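Local coordinates for protein glycoside hydrolase family 81 (Clostridium thermocellum, PDB 6FOP) that probably hydrolyses internal beta-1,3-glucosidic bonds of laminarin-like glucans as a glucanase of the cellulosome, held here as an engineered variant, at residues 245-249 / 293-297; 614-620 / 638-644. All blocks are in the same frame, centred on the assembly; numbering follows the deposited sequence.

Interaction 1 of 2, residues 245-249 / 293-297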
ATOM      1  N   PHE A 245     -11.021   3.459  11.952  1.00 13.51           N
ATOM      2  CA  PHE A 245     -10.023   4.546  12.003  1.00 13.60           C
ATOM      3  C   PHE A 245     -10.366   5.418  13.188  1.00 14.71           C
ATOM      4  O   PHE A 245     -11.511   5.857  13.288  1.00 16.05           O
ATOM      5  CB  PHE A 245     -10.100   5.373  10.730  1.00 13.46           C
ATOM      6  CG  PHE A 245      -9.827   4.558   9.488  1.00 13.59           C
ATOM      7  CD1 PHE A 245     -10.826   3.826   8.896  1.00 14.13           C
ATOM      8  CD2 PHE A 245      -8.568   4.534   8.934  1.00 14.47           C
ATOM      9  CE1 PHE A 245     -10.576   3.059   7.758  1.00 14.53           C
ATOM     10  CE2 PHE A 245      -8.303   3.757   7.806  1.00 16.05           C
ATOM     11  CZ  PHE A 245      -9.313   3.018   7.238  1.00 15.82           C
ATOM     12  N   THR A 246      -9.409   5.626  14.090  1.00 13.35           N
ATOM     13  CA  THR A 246      -9.659   6.405  15.321  1.00 13.86           C
ATOM     14  C   THR A 246      -8.565   7.432  15.527  1.00 13.94           C
ATOM     15  O   THR A 246      -7.383   7.117  15.458  1.00 14.73           O
ATOM     16  CB  THR A 246      -9.756   5.473  16.543  1.00 15.55           C
ATOM     17  OG1 THR A 246     -10.739   4.469  16.270  1.00 17.39           O
ATOM     18  CG2 THR A 246     -10.163   6.243  17.794  1.00 17.01           C
ATOM     19  N   ALA A 247      -8.988   8.679  15.778  1.00 15.06           N
ATOM     20  CA  ALA A 247      -8.098   9.763  16.165  1.00 15.69           C
ATOM     21  C   ALA A 247      -8.366  10.079  17.625  1.00 15.86           C
ATOM     22  O   ALA A 247      -9.516  10.190  18.036  1.00 19.80           O
ATOM     23  CB  ALA A 247      -8.356  10.991  15.307  1.00 16.01           C
ATOM     24  N   GLU A 248      -7.306  10.204  18.399  1.00 14.67           N
ATOM     25  CA  GLU A 248      -7.379  10.682  19.767  1.00 15.60           C
ATOM     26  C   GLU A 248      -7.178  12.192  19.706  1.00 15.62           C
ATOM     27  O   GLU A 248      -6.242  12.644  19.069  1.00 15.35           O
ATOM     28  CB  GLU A 248      -6.255  10.051  20.589  1.00 17.00           C
ATOM     29  CG  GLU A 248      -6.132  10.509  22.015  1.00 21.09           C
ATOM     30  CD  GLU A 248      -4.844   9.986  22.637  1.00 24.80           C
ATOM     31  OE1 GLU A 248      -3.740  10.578  22.418  1.00 29.33           O
ATOM     32  OE2 GLU A 248      -4.937   8.963  23.322  1.00 32.60           O
ATOM     33  N   VAL A 249      -7.999  12.950  20.433  1.00 15.45           N
ATOM     34  CA  VAL A 249      -7.802  14.394  20.550  1.00 15.06           C
ATOM     35  C   VAL A 249      -7.559  14.837  21.995  1.00 16.54           C
ATOM     36  O   VAL A 249      -8.085  14.245  22.955  1.00 18.37           O
ATOM     37  CB  VAL A 249      -8.950  15.202  19.934  1.00 17.26           C
ATOM     38  CG1 VAL A 249      -9.091  14.922  18.452  1.00 18.60           C
ATOM     39  CG2 VAL A 249     -10.266  14.978  20.643  1.00 19.18           C
ATOM     40  N   GLY A 293     -16.214  13.716  13.590  1.00 16.45           N
ATOM     41  CA  GLY A 293     -16.046  12.656  14.569  1.00 18.20           C
ATOM     42  C   GLY A 293     -14.613  12.287  14.740  1.00 18.43           C
ATOM     43  O   GLY A 293     -13.741  12.695  13.945  1.00 22.97           O
ATOM     44  N   THR A 294     -14.371  11.479  15.756  1.00 16.21           N
ATOM     45  CA  THR A 294     -13.046  10.977  16.004  1.00 16.44           C
ATOM     46  C   THR A 294     -12.848   9.551  15.484  1.00 16.13           C
ATOM     47  O   THR A 294     -11.753   9.033  15.601  1.00 17.56           O
ATOM     48  CB  THR A 294     -12.719  11.036  17.498  1.00 18.08           C
ATOM     49  OG1 THR A 294     -13.746  10.361  18.228  1.00 21.98           O
ATOM     50  CG2 THR A 294     -12.593  12.495  17.921  1.00 20.11           C
ATOM     51  N   SER A 295     -13.880   8.945  14.894  1.00 15.78           N
ATOM     52  CA  SER A 295     -13.718   7.629  14.305  0.63 15.84           C
ATOM     53  C   SER A 295     -14.728   7.380  13.214  1.00 15.37           C
ATOM     54  O   SER A 295     -15.799   7.984  13.168  1.00 17.50           O
ATOM     55  CB  SER A 295     -13.816   6.528  15.363  0.63 16.93           C
ATOM     56  OG  SER A 295     -15.123   6.446  15.876  0.63 19.82           O
ATOM     57  N   PHE A 296     -14.357   6.460  12.330  1.00 14.80           N
ATOM     58  CA  PHE A 296     -15.267   5.934  11.323  1.00 14.64           C
ATOM     59  C   PHE A 296     -14.806   4.545  10.927  1.00 14.12           C
ATOM     60  O   PHE A 296     -13.699   4.129  11.251  1.00 14.38           O
ATOM     61  CB  PHE A 296     -15.366   6.859  10.096  1.00 14.80           C
ATOM     62  CG  PHE A 296     -14.127   6.917   9.252  1.00 14.58           C
ATOM     63  CD1 PHE A 296     -13.096   7.783   9.556  1.00 15.74           C
ATOM     64  CD2 PHE A 296     -14.008   6.124   8.098  1.00 15.66           C
ATOM     65  CE1 PHE A 296     -11.966   7.871   8.781  1.00 15.50           C
ATOM     66  CE2 PHE A 296     -12.887   6.226   7.308  1.00 15.59           C
ATOM     67  CZ  PHE A 296     -11.849   7.076   7.666  1.00 15.66           C
ATOM     68  N   LYS A 297     -15.665   3.864  10.182  1.00 14.31           N
ATOM     69  CA  LYS A 297     -15.305   2.564   9.635  1.00 14.14           C
ATOM     70  C   LYS A 297     -15.543   2.479   8.151  1.00 14.24           C
ATOM     71  O   LYS A 297     -16.359   3.210   7.595  1.00 14.95           O
ATOM     72  CB  LYS A 297     -15.994   1.424  10.363  1.00 17.04           C
ATOM     73  CG  LYS A 297     -17.464   1.268  10.159  1.00 19.16           C
ATOM     74  CD  LYS A 297     -17.944   0.078  10.995  1.00 24.24           C
ATOM     75  CE  LYS A 297     -19.386  -0.266  10.719  1.00 28.88           C
ATOM     76  NZ  LYS A 297     -19.812  -1.412  11.573  1.00 32.04           N
TER
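Phe245 and Phe296 face each other as a hydrogen-bonded pair of an antiparallel sheet, and the way their rings meet is a worked example of cross-strand aromatic packing. The sheet has three strands, with 240-251 in the middle between 223-235 and 295-301. Both benzyl groups leave from the same face, yet their first torsions differ. In Phe296, CG lies between the backbone N and the carbonyl carbon (chi1 69°), and this leans its ring toward the neighbouring strand and against the Phe245 side chain. The two planes are only 12° from parallel but slid well apart, with centroids 4.7 Å from each other, so overlap is slight. CD1 of Phe245 sits over one face of the Phe296 ring, nearer its rim than its middle, and reaches CE2 at 3.5 Å. CB of Phe245 also stands over that face, 4.0 Å from the centroid of the Phe296 ring, a CH-pi contact. Tyr473 adds a steeply inclined ring against Phe245, while Leu261 and Leu263 pack on Phe296.

On the other face Thr246 and Ser295 form a non-hydrogen-bonded pair, where OG1 of Thr246 lies 3.8 Å from CB of Ser295. Phe245 N donates to Phe296 O at 2.8 Å; the amide of Phe296 returns a bond to the carbonyl of Phe245, which also receives the CA-H of Ser295. Where strand 295-301 begins, Thr294 O takes the amide N of Ala247 at 2.8 Å, with 174° at the hydrogen; Thr294 CG2 comes within 4.3 Å of Val249 CG1.

Interaction 2 of 2, residues 614-620 / 638-644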
ATOM      1  N   TRP A 614       5.360  -8.766 -23.896  1.00 14.23           N
ATOM      2  CA  TRP A 614       4.581  -9.258 -22.743  1.00 13.80           C
ATOM      3  C   TRP A 614       3.207  -9.773 -23.152  1.00 13.51           C
ATOM      4  O   TRP A 614       2.200  -9.573 -22.470  1.00 14.50           O
ATOM      5  CB  TRP A 614       4.484  -8.207 -21.628  1.00 13.65           C
ATOM      6  CG  TRP A 614       5.745  -8.006 -20.869  1.00 14.74           C
ATOM      7  CD1 TRP A 614       6.995  -8.485 -21.161  1.00 16.04           C
ATOM      8  CD2 TRP A 614       5.896  -7.241 -19.649  1.00 13.22           C
ATOM      9  NE1 TRP A 614       7.894  -8.078 -20.209  1.00 16.11           N
ATOM     10  CE2 TRP A 614       7.256  -7.293 -19.289  1.00 14.60           C
ATOM     11  CE3 TRP A 614       5.014  -6.524 -18.851  1.00 14.65           C
ATOM     12  CZ2 TRP A 614       7.761  -6.647 -18.152  1.00 15.68           C
ATOM     13  CZ3 TRP A 614       5.507  -5.886 -17.720  1.00 15.28           C
ATOM     14  CH2 TRP A 614       6.872  -5.948 -17.390  1.00 15.54           C
ATOM     15  N   LYS A 615       3.196 -10.515 -24.277  1.00 13.83           N
ATOM     16  CA  LYS A 615       1.924 -11.038 -24.775  1.00 14.28           C
ATOM     17  C   LYS A 615       1.301 -12.035 -23.790  1.00 13.31           C
ATOM     18  O   LYS A 615       0.077 -12.109 -23.681  1.00 14.04           O
ATOM     19  CB  LYS A 615       2.107 -11.757 -26.106  1.00 15.42           C
ATOM     20  CG  LYS A 615       2.359 -10.864 -27.309  1.00 17.61           C
ATOM     21  CD  LYS A 615       2.466 -11.734 -28.566  1.00 20.19           C
ATOM     22  CE  LYS A 615       2.361 -10.943 -29.854  1.00 24.33           C
ATOM     23  NZ  LYS A 615       3.571 -10.113 -30.057  1.00 27.42           N
ATOM     24  N   ASP A 616       2.150 -12.818 -23.101  1.00 13.14           N
ATOM     25  CA  ASP A 616       1.644 -13.734 -22.058  1.00 14.19           C
ATOM     26  C   ASP A 616       0.862 -13.001 -20.959  1.00 13.33           C
ATOM     27  O   ASP A 616      -0.285 -13.346 -20.659  1.00 13.61           O
ATOM     28  CB  ASP A 616       2.728 -14.631 -21.451  1.00 14.78           C
ATOM     29  CG  ASP A 616       3.986 -13.897 -20.988  1.00 14.52           C
ATOM     30  OD1 ASP A 616       4.181 -12.681 -21.264  1.00 14.47           O
ATOM     31  OD2 ASP A 616       4.791 -14.560 -20.313  1.00 14.01           O
ATOM     32  N   ILE A 617       1.480 -11.961 -20.398  1.00 13.98           N
ATOM     33  CA  ILE A 617       0.839 -11.167 -19.343  1.00 14.11           C
ATOM     34  C   ILE A 617      -0.448 -10.556 -19.904  1.00 12.71           C
ATOM     35  O   ILE A 617      -1.496 -10.581 -19.242  1.00 13.42           O
ATOM     36  CB  ILE A 617       1.775 -10.066 -18.858  1.00 14.80           C
ATOM     37  CG1 ILE A 617       3.094 -10.608 -18.318  1.00 16.77           C
ATOM     38  CG2 ILE A 617       1.101  -9.193 -17.818  1.00 15.60           C
ATOM     39  CD1 ILE A 617       2.980 -11.594 -17.218  1.00 17.95           C
ATOM     40  N   GLN A 618      -0.374  -9.990 -21.123  1.00 12.62           N
ATOM     41  CA  GLN A 618      -1.547  -9.307 -21.686  1.00 13.29           C
ATOM     42  C   GLN A 618      -2.669 -10.258 -22.028  1.00 13.46           C
ATOM     43  O   GLN A 618      -3.848  -9.921 -21.875  1.00 14.15           O
ATOM     44  CB  GLN A 618      -1.176  -8.487 -22.913  1.00 14.21           C
ATOM     45  CG  GLN A 618      -0.289  -7.301 -22.597  1.00 14.92           C
ATOM     46  CD  GLN A 618      -0.984  -6.259 -21.765  1.00 14.21           C
ATOM     47  OE1 GLN A 618      -2.204  -6.253 -21.668  1.00 14.62           O
ATOM     48  NE2 GLN A 618      -0.202  -5.332 -21.210  1.00 15.66           N
ATOM     49  N   TYR A 619      -2.324 -11.460 -22.512  1.00 13.15           N
ATOM     50  CA  TYR A 619      -3.404 -12.403 -22.829  1.00 13.83           C
ATOM     51  C   TYR A 619      -4.013 -13.041 -21.579  1.00 12.55           C
ATOM     52  O   TYR A 619      -5.221 -13.332 -21.572  1.00 13.69           O
ATOM     53  CB  TYR A 619      -2.943 -13.464 -23.824  1.00 13.84           C
ATOM     54  CG  TYR A 619      -2.485 -12.940 -25.172  1.00 14.33           C
ATOM     55  CD1 TYR A 619      -2.954 -11.737 -25.687  1.00 14.40           C
ATOM     56  CD2 TYR A 619      -1.592 -13.667 -25.933  1.00 14.17           C
ATOM     57  CE1 TYR A 619      -2.566 -11.274 -26.934  1.00 15.16           C
ATOM     58  CE2 TYR A 619      -1.180 -13.204 -27.176  1.00 14.11           C
ATOM     59  CZ  TYR A 619      -1.635 -12.000 -27.659  1.00 15.00           C
ATOM     60  OH  TYR A 619      -1.244 -11.550 -28.897  1.00 16.25           O
ATOM     61  N   MET A 620      -3.232 -13.209 -20.501  1.00 13.34           N
ATOM     62  CA  MET A 620      -3.822 -13.601 -19.216  0.55 13.98           C
ATOM     63  C   MET A 620      -4.809 -12.554 -18.714  1.00 13.33           C
ATOM     64  O   MET A 620      -5.895 -12.889 -18.213  1.00 14.21           O
ATOM     65  CB  MET A 620      -2.750 -13.839 -18.178  0.55 14.92           C
ATOM     66  CG  MET A 620      -1.956 -15.111 -18.425  0.55 14.85           C
ATOM     67  SD  MET A 620      -0.872 -15.424 -17.009  0.55 14.97           S
ATOM     68  CE  MET A 620       0.414 -14.213 -17.243  0.55 16.66           C
ATOM     69  N   ILE A 638       5.632 -17.362 -27.963  1.00 15.06           N
ATOM     70  CA  ILE A 638       5.804 -16.297 -26.984  1.00 14.78           C
ATOM     71  C   ILE A 638       6.876 -16.679 -25.991  1.00 15.10           C
ATOM     72  O   ILE A 638       6.802 -17.745 -25.393  1.00 16.08           O
ATOM     73  CB  ILE A 638       4.477 -16.004 -26.251  1.00 15.30           C
ATOM     74  CG1 ILE A 638       3.421 -15.502 -27.233  1.00 16.37           C
ATOM     75  CG2 ILE A 638       4.685 -14.981 -25.149  1.00 15.62           C
ATOM     76  CD1 ILE A 638       2.024 -15.496 -26.678  1.00 16.17           C
ATOM     77  N   VAL A 639       7.892 -15.847 -25.842  1.00 16.57           N
ATOM     78  CA  VAL A 639       8.918 -16.092 -24.838  1.00 16.22           C
ATOM     79  C   VAL A 639       8.371 -15.533 -23.516  1.00 15.07           C
ATOM     80  O   VAL A 639       8.069 -14.349 -23.445  1.00 15.59           O
ATOM     81  CB  VAL A 639      10.235 -15.391 -25.213  1.00 18.26           C
ATOM     82  CG1 VAL A 639      11.273 -15.587 -24.118  1.00 19.89           C
ATOM     83  CG2 VAL A 639      10.758 -15.955 -26.537  1.00 21.09           C
ATOM     84  N   PRO A 640       8.188 -16.372 -22.491  1.00 14.22           N
ATOM     85  CA  PRO A 640       7.585 -15.888 -21.247  1.00 14.25           C
ATOM     86  C   PRO A 640       8.298 -14.706 -20.638  1.00 14.30           C
ATOM     87  O   PRO A 640       9.533 -14.645 -20.665  1.00 14.34           O
ATOM     88  CB  PRO A 640       7.679 -17.105 -20.310  1.00 14.84           C
ATOM     89  CG  PRO A 640       7.625 -18.270 -21.249  1.00 15.79           C
ATOM     90  CD  PRO A 640       8.437 -17.826 -22.429  1.00 15.02           C
ATOM     91  N   GLU A 641       7.519 -13.784 -20.086  1.00 13.89           N
ATOM     92  CA  GLU A 641       8.049 -12.840 -19.130  1.00 14.45           C
ATOM     93  C   GLU A 641       8.814 -13.627 -18.043  1.00 13.97           C
ATOM     94  O   GLU A 641       8.466 -14.769 -17.720  1.00 14.71           O
ATOM     95  CB  GLU A 641       6.931 -11.956 -18.573  1.00 14.87           C
ATOM     96  CG  GLU A 641       7.427 -10.764 -17.765  1.00 15.38           C
ATOM     97  CD  GLU A 641       7.807 -11.065 -16.334  1.00 15.59           C
ATOM     98  OE1 GLU A 641       7.242 -12.011 -15.760  1.00 15.35           O
ATOM     99  OE2 GLU A 641       8.704 -10.358 -15.798  1.00 17.62           O
ATOM    100  N   ASP A 642       9.899 -13.065 -17.515  1.00 15.52           N
ATOM    101  CA  ASP A 642      10.784 -13.869 -16.676  1.00 16.11           C
ATOM    102  C   ASP A 642      10.162 -14.514 -15.417  1.00 15.92           C
ATOM    103  O   ASP A 642      10.655 -15.547 -14.940  1.00 17.27           O
ATOM    104  CB  ASP A 642      11.990 -13.025 -16.242  1.00 18.26           C
ATOM    105  CG  ASP A 642      12.846 -12.563 -17.418  1.00 23.09           C
ATOM    106  OD1 ASP A 642      13.483 -13.387 -18.079  1.00 28.56           O
ATOM    107  OD2 ASP A 642      12.891 -11.340 -17.680  1.00 30.24           O
ATOM    108  N   GLY A 643       9.095 -13.918 -14.887  1.00 14.32           N
ATOM    109  CA  GLY A 643       8.396 -14.477 -13.764  1.00 14.01           C
ATOM    110  C   GLY A 643       7.261 -15.434 -14.110  1.00 13.90           C
ATOM    111  O   GLY A 643       6.597 -15.948 -13.207  1.00 14.17           O
ATOM    112  N   GLU A 644       7.041 -15.654 -15.407  1.00 13.57           N
ATOM    113  CA  GLU A 644       5.931 -16.459 -15.899  1.00 14.56           C
ATOM    114  C   GLU A 644       6.455 -17.759 -16.555  1.00 13.33           C
ATOM    115  O   GLU A 644       7.645 -17.914 -16.799  1.00 14.91           O
ATOM    116  CB  GLU A 644       5.168 -15.665 -16.964  1.00 16.48           C
ATOM    117  CG  GLU A 644       3.882 -15.099 -16.507  1.00 20.08           C
ATOM    118  CD  GLU A 644       2.910 -16.104 -15.878  1.00 17.06           C
ATOM    119  OE1 GLU A 644       2.898 -17.348 -16.112  1.00 18.20           O
ATOM    120  OE2 GLU A 644       2.109 -15.617 -15.122  1.00 17.18           O
TER
HETATM  121  O   HOH W   1       6.350 -12.270 -22.893  1.00 19.58           O
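Asp616, in the first turn of helix 615-622, reaches across to the loop that leads into helix 646-659, and its conformation decides how the two are tied. Its CG stands between the backbone N and the carbonyl carbon (chi1 50°), a setting that presents the carboxylate to the loop. OD2 of Asp616 accepts the amide N of Glu641 at 2.8 Å on its syn side, 19° out of the carboxylate plane. OD1 takes a water that also donates to Val639 O, and receives a weak bond from the amide of Ile617. Both oxygens of this buried carboxylate are therefore engaged, which would hold it against rotation.

In Glu641, chi1 (-169°) sets CG anti to the backbone N and lays it over one face of the Trp614 indole, CG of Glu641 standing 3.9 Å from the centroid of the five-membered ring. The bend at chi2 then turns the carboxylate, steeply inclined to that ring, toward the type I turn 641-644, where OE1 accepts Gly643 N from above the carboxylate plane, while OE2 makes a salt bridge to Lys344. Ile638 places CD1 against CB of Lys615 at 3.8 Å and against the Tyr619 ring. At the far end, CG of Glu644 lies 3.7 Å from CD1 of Ile617, and a bend at chi2 then directs the carboxylate, whose OE1 is bonded to His648. Helices 615-622, with Trp614 at its N-cap position, and 646-659 are thus tied through their connecting loop, consistent with the (alpha/alpha)6 barrel of six-hairpin glycosidases.

In the fold
The two contacts illustrate how a large enzyme uses different means of holding distant parts of one chain together. Both segments of interaction 1 precede those of interaction 2 along the chain. Their centres are about 45 Å apart on opposite sides of the chain's centre, and the nearest atoms are about 30 Å from each other. They share neither sheet nor helix. Interaction 1 joins the middle and an outer strand of a three-stranded antiparallel sheet, whereas 614-620 / 638-644 joins helix 615-622 to the loop between helices 627-633 and 646-659 in the C-terminal family 81 domain. Each is a local contact within its own part of the chain, the first across 43 intervening residues, the second across 17, and the two do not touch.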